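Local coordinates for protein alpha-amylase (PDB 6M4K) that probably catalyses the endohydrolysis of alpha-1,4-glucosidic linkages in starch-like polysaccharides, as a calcium-binding member of glycosyl hydrolase family 13, at residues 82-85 with 86-89; 395-398 with 399-403; 301-305 with 306-310; 183-186 with 187-190. All blocks are in the same frame, centred on the assembly; numbering follows the deposited sequence. Where two conformers were deposited one is given.

Contact 1 (82-85 with 86-89). With SO4 (sulfate ion), chain G.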
loop_
_atom_site.group_PDB
_atom_site.type_symbol
_atom_site.label_atom_id
_atom_site.label_comp_id
_atom_site.label_asym_id
_atom_site.label_seq_id
_atom_site.Cartn_x
_atom_site.Cartn_y
_atom_site.Cartn_z
ATOM N N THR A 82 -22.632 10.511 1.733
ATOM C CA THR A 82 -22.405 11.852 2.265
ATOM C C THR A 82 -21.080 11.931 3.007
ATOM O O THR A 82 -20.309 12.882 2.825
ATOM C CB THR A 82 -23.563 12.246 3.181
ATOM O OG1 THR A 82 -24.711 12.532 2.377
ATOM C CG2 THR A 82 -23.219 13.469 4.018
ATOM N N GLN A 83 -20.793 10.933 3.842
ATOM C CA GLN A 83 -19.540 10.941 4.584
ATOM C C GLN A 83 -18.340 10.766 3.655
ATOM O O GLN A 83 -17.294 11.387 3.872
ATOM C CB GLN A 83 -19.584 9.885 5.683
ATOM C CG GLN A 83 -20.576 10.236 6.773
ATOM C CD GLN A 83 -20.797 9.088 7.733
ATOM O OE1 GLN A 83 -20.945 7.936 7.319
ATOM N NE2 GLN A 83 -20.852 9.401 9.023
ATOM N N PHE A 84 -18.483 9.930 2.622
ATOM C CA PHE A 84 -17.416 9.762 1.636
ATOM C C PHE A 84 -17.092 11.087 0.947
ATOM O O PHE A 84 -15.923 11.473 0.818
ATOM C CB PHE A 84 -17.809 8.700 0.601
ATOM C CG PHE A 84 -16.715 8.401 -0.398
ATOM C CD1 PHE A 84 -15.735 7.464 -0.105
ATOM C CD2 PHE A 84 -16.649 9.077 -1.615
ATOM C CE1 PHE A 84 -14.699 7.203 -1.004
ATOM C CE2 PHE A 84 -15.632 8.823 -2.517
ATOM C CZ PHE A 84 -14.650 7.883 -2.220
ATOM N N ARG A 85 -18.129 11.817 0.539
ATOM C CA ARG A 85 -17.913 13.060 -0.192
ATOM C C ARG A 85 -17.365 14.150 0.710
ATOM O O ARG A 85 -16.511 14.935 0.280
ATOM C CB ARG A 85 -19.201 13.466 -0.897
ATOM C CG ARG A 85 -19.544 12.459 -1.967
ATOM C CD ARG A 85 -20.891 12.701 -2.570
ATOM N NE ARG A 85 -20.867 13.795 -3.530
ATOM C CZ ARG A 85 -21.810 13.981 -4.445
ATOM N NH1 ARG A 85 -22.835 13.140 -4.524
ATOM N NH2 ARG A 85 -21.727 15.001 -5.280
ATOM N N ASN A 86 -17.807 14.191 1.975
ATOM C CA ASN A 86 -17.203 15.118 2.929
ATOM C C ASN A 86 -15.711 14.848 3.078
ATOM O O ASN A 86 -14.904 15.784 3.120
ATOM C CB ASN A 86 -17.863 14.980 4.300
ATOM C CG ASN A 86 -19.234 15.634 4.385
ATOM O OD1 ASN A 86 -20.015 15.309 5.280
ATOM N ND2 ASN A 86 -19.527 16.552 3.482
ATOM N N MET A 87 -15.339 13.567 3.190
ATOM C CA MET A 87 -13.937 13.178 3.313
ATOM C C MET A 87 -13.126 13.640 2.111
ATOM O O MET A 87 -12.067 14.254 2.265
ATOM C CB MET A 87 -13.850 11.658 3.476
ATOM C CG MET A 87 -12.444 11.100 3.472
ATOM S SD MET A 87 -12.426 9.310 3.294
ATOM C CE MET A 87 -13.033 9.125 1.611
ATOM N N VAL A 88 -13.602 13.331 0.903
ATOM C CA VAL A 88 -12.865 13.701 -0.307
ATOM C C VAL A 88 -12.684 15.214 -0.388
ATOM O O VAL A 88 -11.591 15.715 -0.674
ATOM C CB VAL A 88 -13.560 13.134 -1.559
ATOM C CG1 VAL A 88 -12.899 13.671 -2.824
ATOM C CG2 VAL A 88 -13.523 11.609 -1.563
ATOM N N THR A 89 -13.759 15.961 -0.140
ATOM C CA THR A 89 -13.686 17.420 -0.222
ATOM C C THR A 89 -12.686 17.986 0.786
ATOM O O THR A 89 -11.821 18.794 0.435
ATOM C CB THR A 89 -15.078 18.016 -0.012
ATOM O OG1 THR A 89 -15.947 17.567 -1.058
ATOM C CG2 THR A 89 -15.008 19.536 -0.017
HETATM S S SO4 G . -19.294 7.536 12.052
HETATM O O1 SO4 G . -19.677 6.855 10.826
HETATM O O2 SO4 G . -17.951 8.056 11.865
HETATM O O3 SO4 G . -19.256 6.575 13.151
HETATM O O4 SO4 G . -20.237 8.620 12.330
#
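Thr82 to Asn86, Gln83 to Met87, Phe84 to Val88 and Arg85 to Thr89 are joined by four successive i to i+4 backbone hydrogen bonds of helix 81-93, the first of them Asn86 N to Thr82 O at 2.9 Å. On the buried face the Phe84 ring spans the next turn. With chi1 at -176° its CG stands anti to the backbone N, and the ring meets two methyl groups, both approaching obliquely: Met87 CE 3.6 Å from Phe84 CD1, and Val88 CG2 equally close to Phe84 CE2. The valine methyl makes an off-centre CH-pi contact, 4.1 Å from the centroid of the Phe84 ring and 29° from its normal. Met87 arrives by turning at its last torsion, chi3 68°, which folds the terminal methyl back toward the ring. The outer face is looser. Asn86 runs alongside Thr82, its OD1 3.9 Å from Thr82 CG2, and Thr89 OG1 sits 3.0 Å from Arg85 O, beside the backbone N–H that already uses this carbonyl. Arg85 leaves the turn for a salt bridge with Glu81 and a cation-pi contact with Trp192. Gln83 accepts from Ser80 N through OE1, while its NE2 gives a weak bond of 3.3 Å to O1 of a sulfate, probably from the crystallisation liquor, which Lys26 and Thr28 also hold. Phe84 meets Trp27 edge-to-face, and Met87 rests on Trp27 and Ile30, so this barrel helix, between strands 44-47 and 97-102, packs against the neighbouring helix 27-39.

Contact 2 (395-398 with 399-403)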
loop_
_atom_site.group_PDB
_atom_site.type_symbol
_atom_site.label_atom_id
_atom_site.label_comp_id
_atom_site.label_asym_id
_atom_site.label_seq_id
_atom_site.Cartn_x
_atom_site.Cartn_y
_atom_site.Cartn_z
ATOM N N VAL A 395 9.598 9.625 6.409
ATOM C CA VAL A 395 8.886 10.294 5.323
ATOM C C VAL A 395 9.444 11.693 5.112
ATOM O O VAL A 395 9.677 12.114 3.972
ATOM C CB VAL A 395 7.376 10.291 5.601
ATOM C CG1 VAL A 395 6.617 11.249 4.668
ATOM C CG2 VAL A 395 6.833 8.863 5.504
ATOM N N ARG A 396 9.700 12.421 6.201
ATOM C CA ARG A 396 10.361 13.716 6.078
ATOM C C ARG A 396 11.740 13.578 5.438
ATOM O O ARG A 396 12.088 14.362 4.549
ATOM C CB ARG A 396 10.419 14.425 7.438
ATOM C CG ARG A 396 11.042 15.819 7.364
ATOM C CD ARG A 396 10.816 16.604 8.640
ATOM N NE ARG A 396 11.485 15.953 9.762
ATOM C CZ ARG A 396 11.520 16.430 11.001
ATOM N NH1 ARG A 396 10.914 17.573 11.293
ATOM N NH2 ARG A 396 12.171 15.757 11.945
ATOM N N PHE A 397 12.529 12.577 5.857
ATOM C CA PHE A 397 13.817 12.307 5.219
ATOM C C PHE A 397 13.630 12.102 3.722
ATOM O O PHE A 397 14.324 12.710 2.905
ATOM C CB PHE A 397 14.435 11.054 5.860
ATOM C CG PHE A 397 15.803 10.661 5.324
ATOM C CD1 PHE A 397 15.941 10.056 4.082
ATOM C CD2 PHE A 397 16.942 10.816 6.114
ATOM C CE1 PHE A 397 17.179 9.669 3.616
ATOM C CE2 PHE A 397 18.190 10.427 5.660
ATOM C CZ PHE A 397 18.318 9.860 4.408
ATOM N N HIS A 398 12.691 11.232 3.356
ATOM C CA HIS A 398 12.376 10.962 1.956
ATOM C C HIS A 398 12.043 12.244 1.208
ATOM O O HIS A 398 12.525 12.460 0.091
ATOM C CB HIS A 398 11.172 10.019 1.949
ATOM C CG HIS A 398 10.593 9.733 0.595
ATOM N ND1 HIS A 398 10.915 8.606 -0.130
ATOM C CD2 HIS A 398 9.656 10.391 -0.128
ATOM C CE1 HIS A 398 10.210 8.588 -1.250
ATOM N NE2 HIS A 398 9.458 9.675 -1.284
ATOM N N ASN A 399 11.231 13.112 1.813
ATOM C CA ASN A 399 10.858 14.361 1.156
ATOM C C ASN A 399 12.067 15.276 0.994
ATOM O O ASN A 399 12.258 15.880 -0.068
ATOM C CB ASN A 399 9.759 15.072 1.956
ATOM C CG ASN A 399 8.438 14.313 1.969
ATOM O OD1 ASN A 399 8.138 13.540 1.061
ATOM N ND2 ASN A 399 7.645 14.544 3.002
ATOM N N VAL A 400 12.905 15.378 2.033
ATOM C CA VAL A 400 14.093 16.230 1.967
ATOM C C VAL A 400 15.062 15.718 0.907
ATOM O O VAL A 400 15.726 16.502 0.218
ATOM C CB VAL A 400 14.743 16.334 3.363
ATOM C CG1 VAL A 400 16.150 16.940 3.279
ATOM C CG2 VAL A 400 13.856 17.146 4.299
ATOM N N ALA A 401 15.162 14.401 0.765
ATOM C CA ALA A 401 16.120 13.753 -0.119
ATOM C C ALA A 401 15.665 13.695 -1.570
ATOM O O ALA A 401 16.462 13.305 -2.431
ATOM C CB ALA A 401 16.355 12.326 0.371
ATOM N N ILE A 402 14.406 14.054 -1.854
ATOM C CA ILE A 402 13.806 13.817 -3.168
ATOM C C ILE A 402 14.687 14.362 -4.291
ATOM O O ILE A 402 15.214 15.474 -4.218
ATOM C CB ILE A 402 12.370 14.379 -3.205
ATOM C CG1 ILE A 402 11.559 13.726 -4.324
ATOM C CG2 ILE A 402 12.372 15.875 -3.349
ATOM C CD1 ILE A 402 10.517 12.735 -3.816
ATOM N N GLY A 403 14.863 13.554 -5.330
ATOM C CA GLY A 403 15.609 13.967 -6.505
ATOM C C GLY A 403 17.111 13.813 -6.416
ATOM O O GLY A 403 17.805 14.099 -7.400
#
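His398 and Asn399 meet through the ring edge of the histidine: Asn399 OD1 lies in the ring plane, 3.7 Å from His398 CD2, with amide and imidazole planes 73° apart. One turn back, the same amide lies alongside Val395, its ND2 3.8 Å from Val395 CG1. Ile402 brings CD1 to 4.1 Å from His398 NE2, and Ala401 CB approaches Phe397 CE1 at 4.3 Å. Behind these contacts stands the backbone of helix 389-401, where Asn399 N, Val400 N and Ala401 N donate to the carbonyls of Val395, Arg396 and Phe397; the first bond, Asn399 N to Val395 O, is 2.8 Å. CG anti to the backbone N (chi1 174°) carries the imidazole of His398 outward and forward along the helix, where NE2 meets Asp17 OD2 and ND1 meets Leu333 O. Asn399 ND2 reaches Asn41 O, and Arg396 NH2 reaches Asp456 O. Val400 and Phe397 touch strand 492-496, so the last barrel helix is joined here to the C-terminal beta domain. Replacing Asn399 by a leucine would probably leave Asn41 O without this donor and the His398 edge without its oxygen neighbour. Since both nitrogens of the buried His398 face oxygen acceptors, one of them a main-chain carbonyl that can only accept, the ring may carry both protons, a state the carboxylate of Asp17 would tend to stabilise.

Contact 3 (301-305 with 306-310)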
loop_
_atom_site.group_PDB
_atom_site.type_symbol
_atom_site.label_atom_id
_atom_site.label_comp_id
_atom_site.label_asym_id
_atom_site.label_seq_id
_atom_site.Cartn_x
_atom_site.Cartn_y
_atom_site.Cartn_z
ATOM N N ASN A 301 1.008 -5.446 2.827
ATOM C CA ASN A 301 -0.345 -4.980 2.549
ATOM C C ASN A 301 -1.327 -5.764 3.422
ATOM O O ASN A 301 -0.936 -6.606 4.247
ATOM C CB ASN A 301 -0.681 -5.017 1.046
ATOM C CG ASN A 301 -0.998 -6.412 0.533
ATOM O OD1 ASN A 301 -0.783 -7.413 1.225
ATOM N ND2 ASN A 301 -1.521 -6.485 -0.693
ATOM N N HIS A 302 -2.619 -5.502 3.224
ATOM C CA HIS A 302 -3.623 -6.080 4.109
ATOM C C HIS A 302 -3.726 -7.589 3.933
ATOM O O HIS A 302 -4.077 -8.304 4.882
ATOM C CB HIS A 302 -4.971 -5.386 3.878
ATOM C CG HIS A 302 -5.546 -5.611 2.516
ATOM N ND1 HIS A 302 -5.194 -4.857 1.415
ATOM C CD2 HIS A 302 -6.459 -6.512 2.080
ATOM C CE1 HIS A 302 -5.861 -5.292 0.360
ATOM N NE2 HIS A 302 -6.628 -6.297 0.735
ATOM N N ASP A 303 -3.418 -8.091 2.738
ATOM C CA ASP A 303 -3.493 -9.522 2.458
ATOM C C ASP A 303 -2.293 -10.257 3.017
ATOM O O ASP A 303 -2.444 -11.265 3.722
ATOM C CB ASP A 303 -3.484 -9.783 0.953
ATOM C CG ASP A 303 -4.790 -9.491 0.288
ATOM O OD1 ASP A 303 -5.854 -9.771 0.884
ATOM O OD2 ASP A 303 -4.744 -9.008 -0.866
ATOM N N ASN A 304 -1.089 -9.798 2.687
ATOM C CA ASN A 304 0.083 -10.562 3.070
ATOM C C ASN A 304 0.496 -10.365 4.519
ATOM O O ASN A 304 1.225 -11.207 5.044
ATOM C CB ASN A 304 1.225 -10.434 2.047
ATOM C CG ASN A 304 1.853 -9.048 1.998
ATOM O OD1 ASN A 304 1.733 -8.253 2.932
ATOM N ND2 ASN A 304 2.599 -8.784 0.921
ATOM N N GLN A 305 0.001 -9.329 5.205
ATOM C CA GLN A 305 0.211 -9.302 6.654
ATOM C C GLN A 305 -0.618 -10.365 7.370
ATOM O O GLN A 305 -0.393 -10.608 8.562
ATOM C CB GLN A 305 -0.026 -7.907 7.265
ATOM C CG GLN A 305 -1.485 -7.468 7.306
ATOM C CD GLN A 305 -1.748 -6.135 8.013
ATOM O OE1 GLN A 305 -2.903 -5.843 8.343
ATOM N NE2 GLN A 305 -0.705 -5.337 8.261
ATOM N N ARG A 306 -1.567 -10.986 6.672
ATOM C CA ARG A 306 -2.361 -12.101 7.172
ATOM C C ARG A 306 -1.850 -13.437 6.661
ATOM O O ARG A 306 -2.559 -14.446 6.777
ATOM C CB ARG A 306 -3.837 -11.919 6.803
ATOM C CG ARG A 306 -4.484 -10.830 7.633
ATOM C CD ARG A 306 -5.813 -10.260 7.093
ATOM N NE ARG A 306 -6.304 -9.377 8.136
ATOM C CZ ARG A 306 -5.827 -8.162 8.374
ATOM N NH1 ARG A 306 -4.948 -7.607 7.541
ATOM N NH2 ARG A 306 -6.255 -7.476 9.420
ATOM N N GLY A 307 -0.643 -13.469 6.094
ATOM C CA GLY A 307 -0.021 -14.719 5.704
ATOM C C GLY A 307 -0.416 -15.244 4.348
ATOM O O GLY A 307 -0.080 -16.391 4.024
ATOM N N HIS A 308 -1.114 -14.449 3.539
ATOM C CA HIS A 308 -1.616 -14.915 2.254
ATOM C C HIS A 308 -0.620 -14.757 1.106
ATOM O O HIS A 308 -0.906 -15.226 -0.001
ATOM C CB HIS A 308 -2.942 -14.216 1.928
ATOM C CG HIS A 308 -4.002 -14.430 2.966
ATOM N ND1 HIS A 308 -5.063 -13.567 3.138
ATOM C CD2 HIS A 308 -4.152 -15.400 3.899
ATOM C CE1 HIS A 308 -5.830 -14.004 4.122
ATOM N NE2 HIS A 308 -5.300 -15.114 4.600
ATOM N N GLY A 309 0.515 -14.101 1.328
ATOM C CA GLY A 309 1.541 -14.036 0.310
ATOM C C GLY A 309 2.438 -15.255 0.339
ATOM O O GLY A 309 2.324 -16.121 1.209
ATOM N N ALA A 310 3.345 -15.321 -0.634
ATOM C CA ALA A 310 4.282 -16.432 -0.674
ATOM C C ALA A 310 5.176 -16.403 0.555
ATOM O O ALA A 310 5.455 -15.346 1.130
ATOM C CB ALA A 310 5.139 -16.379 -1.935
HETATM O O HOH W 1 2.121 -13.343 3.407
HETATM O O HOH W 2 -4.856 -4.989 10.122
#
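Arg306 stretches out alongside Gln305 to the carbonyl of His302, and this side of the turn is tightly fastened. Arg306 NH1 donates to two oxygens: His302 O at 2.9 Å, on a lone pair in the carbonyl plane and nearly in the guanidinium plane, and Gln305 OE1 at 2.8 Å, on a lone pair but 27° out of the guanidinium plane. A water links Gln305 OE1 to Arg306 NH2. Trp63 and Trp348 add cation-pi contacts to the guanidinium, while Gln305 NE2 is held by Asp300 and Ser345. Asn301, His302 and Asp303 fit the Asn-His-Asp signature of conserved region IV, which lines the active-site cleft in family 13 alpha-amylases and here follows barrel strand 295-297. Asn301 OD1 forms an Asx motif, accepting from Asn304 N at 2.8 Å, almost straight (178°), and Asn304 OD1 in turn accepts from Asn301 N. The far side is slacker. Asp303 O takes Arg306 N at 3.1 Å from well above its carbonyl plane, and His308 N weakly at 3.5 Å. The exposed His308 ring has Arg306 CB over one face near the rim and turns NE2 to Asp360. A water accepts from Gly309 N and donates to Asn304 O, though this glycine has two conformers.

Contact 4 (183-186 with 187-190)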
loop_
_atom_site.group_PDB
_atom_site.type_symbol
_atom_site.label_atom_id
_atom_site.label_comp_id
_atom_site.label_asym_id
_atom_site.label_seq_id
_atom_site.Cartn_x
_atom_site.Cartn_y
_atom_site.Cartn_z
ATOM N N ALA A 183 -16.983 1.770 -15.721
ATOM C CA ALA A 183 -16.497 3.126 -15.960
ATOM C C ALA A 183 -17.426 4.176 -15.372
ATOM O O ALA A 183 -16.956 5.218 -14.909
ATOM C CB ALA A 183 -16.300 3.363 -17.455
ATOM N N GLU A 184 -18.742 3.935 -15.380
ATOM C CA GLU A 184 -19.657 4.890 -14.765
ATOM C C GLU A 184 -19.368 5.028 -13.279
ATOM O O GLU A 184 -19.383 6.138 -12.737
ATOM C CB GLU A 184 -21.112 4.455 -14.971
ATOM C CG GLU A 184 -22.166 5.472 -14.462
ATOM C CD GLU A 184 -22.360 5.477 -12.944
ATOM O OE1 GLU A 184 -22.231 4.404 -12.314
ATOM O OE2 GLU A 184 -22.646 6.557 -12.372
ATOM N N PHE A 185 -19.131 3.899 -12.607
ATOM C CA PHE A 185 -18.763 3.897 -11.193
ATOM C C PHE A 185 -17.494 4.713 -10.963
ATOM O O PHE A 185 -17.476 5.647 -10.152
ATOM C CB PHE A 185 -18.569 2.437 -10.774
ATOM C CG PHE A 185 -17.881 2.242 -9.443
ATOM C CD1 PHE A 185 -18.358 2.841 -8.289
ATOM C CD2 PHE A 185 -16.774 1.422 -9.353
ATOM C CE1 PHE A 185 -17.720 2.627 -7.063
ATOM C CE2 PHE A 185 -16.138 1.204 -8.143
ATOM C CZ PHE A 185 -16.614 1.806 -6.999
ATOM N N ALA A 186 -16.433 4.397 -11.705
ATOM C CA ALA A 186 -15.183 5.128 -11.539
ATOM C C ALA A 186 -15.357 6.610 -11.857
ATOM O O ALA A 186 -14.836 7.469 -11.136
ATOM C CB ALA A 186 -14.101 4.505 -12.415
ATOM N N ASN A 187 -16.104 6.933 -12.921
ATOM C CA ASN A 187 -16.277 8.333 -13.299
ATOM C C ASN A 187 -17.086 9.119 -12.279
ATOM O O ASN A 187 -16.859 10.321 -12.101
ATOM C CB ASN A 187 -16.931 8.433 -14.678
ATOM C CG ASN A 187 -15.934 8.255 -15.790
ATOM O OD1 ASN A 187 -14.757 8.557 -15.607
ATOM N ND2 ASN A 187 -16.388 7.767 -16.949
ATOM N N ARG A 188 -18.063 8.479 -11.637
ATOM C CA ARG A 188 -18.816 9.161 -10.594
ATOM C C ARG A 188 -17.887 9.568 -9.462
ATOM O O ARG A 188 -17.933 10.705 -8.977
ATOM C CB ARG A 188 -19.943 8.244 -10.102
ATOM C CG ARG A 188 -20.842 8.829 -9.021
ATOM C CD ARG A 188 -22.194 8.082 -8.908
ATOM N NE ARG A 188 -22.142 6.747 -9.487
ATOM C CZ ARG A 188 -22.110 5.623 -8.776
ATOM N NH1 ARG A 188 -22.147 5.678 -7.450
ATOM N NH2 ARG A 188 -22.035 4.448 -9.387
ATOM N N LEU A 189 -16.980 8.665 -9.085
ATOM C CA LEU A 189 -16.052 8.966 -8.003
ATOM C C LEU A 189 -15.036 10.023 -8.421
ATOM O O LEU A 189 -14.736 10.937 -7.637
ATOM C CB LEU A 189 -15.388 7.683 -7.509
ATOM C CG LEU A 189 -16.182 6.887 -6.460
ATOM C CD1 LEU A 189 -17.626 6.590 -6.878
ATOM C CD2 LEU A 189 -15.452 5.603 -6.130
ATOM N N ILE A 190 -14.520 9.938 -9.652
ATOM C CA ILE A 190 -13.631 10.981 -10.156
ATOM C C ILE A 190 -14.337 12.331 -10.117
ATOM O O ILE A 190 -13.756 13.338 -9.693
ATOM C CB ILE A 190 -13.147 10.627 -11.572
ATOM C CG1 ILE A 190 -12.184 9.445 -11.528
ATOM C CG2 ILE A 190 -12.457 11.826 -12.220
ATOM C CD1 ILE A 190 -11.907 8.848 -12.898
#
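Helix 176-192, the barrel helix that leads into strand 196-199, carries a salt bridge between Glu184 and Arg188 one turn apart. Arg188 grips the carboxylate side-on: NH2 donates to Glu184 OE1 on its syn lone pair at 2.9 Å, almost straight at 171°, while NE donates to Glu184 OE2, also at 2.9 Å and from the syn side. The two planes are only 10° apart, so both bonds run close to the guanidinium plane and fix its rotation. Glu184 turns at its second torsion (chi2 -77°) to bring the carboxylate forward along the helix. The other nitrogen, Arg188 NH1, reaches Tyr72 O. A lysine in place of Arg188 would probably be unable to hold both carboxylate oxygens in one flat pair, leaving Glu184 freer to turn and Tyr72 O without its donor. Arg188 NH2 also lies at the edge of the Phe185 ring, 4.2 Å from Phe185 CD1. At the neighbouring ring carbon, Leu189 CD2 comes within 3.9 Å of Phe185 CE1, approaching obliquely, although the leucine has a second conformer. Beneath the side chains, Asn187 N bonds to Ala183 O at 2.8 Å. Asn187 itself ties the helix to the loop after helix 207-214, its amide bonding Asn218 N and Arg216 O, while Ala186 and Ile190 lie on Phe197 of strand 196-199 and Phe185 meets the ring of Tyr72.

Contacts 1 and 4 lie within barrel helices and contact 2 on the last barrel helix and just beyond it, whereas contact 3 is a loop turn beyond a barrel strand, nearer the chain centre. Contacts 1 and 4 are neighbours, their nearest atoms about 4 Å apart: helices 81-93 and 176-192 both pack on Met74, and Arg85 meets Trp192. Contact 1 mixes an apolar inner face with a polar outer one; contact 4, more buried, still carries a carboxylate–guanidinium pair. Contact 2, mostly buried, joins the barrel to the C-terminal domain through an arginine and apolar side chains, while its amide and histidine bond back into the barrel. Contact 3 relies instead on carbonyls, an arginine and waters.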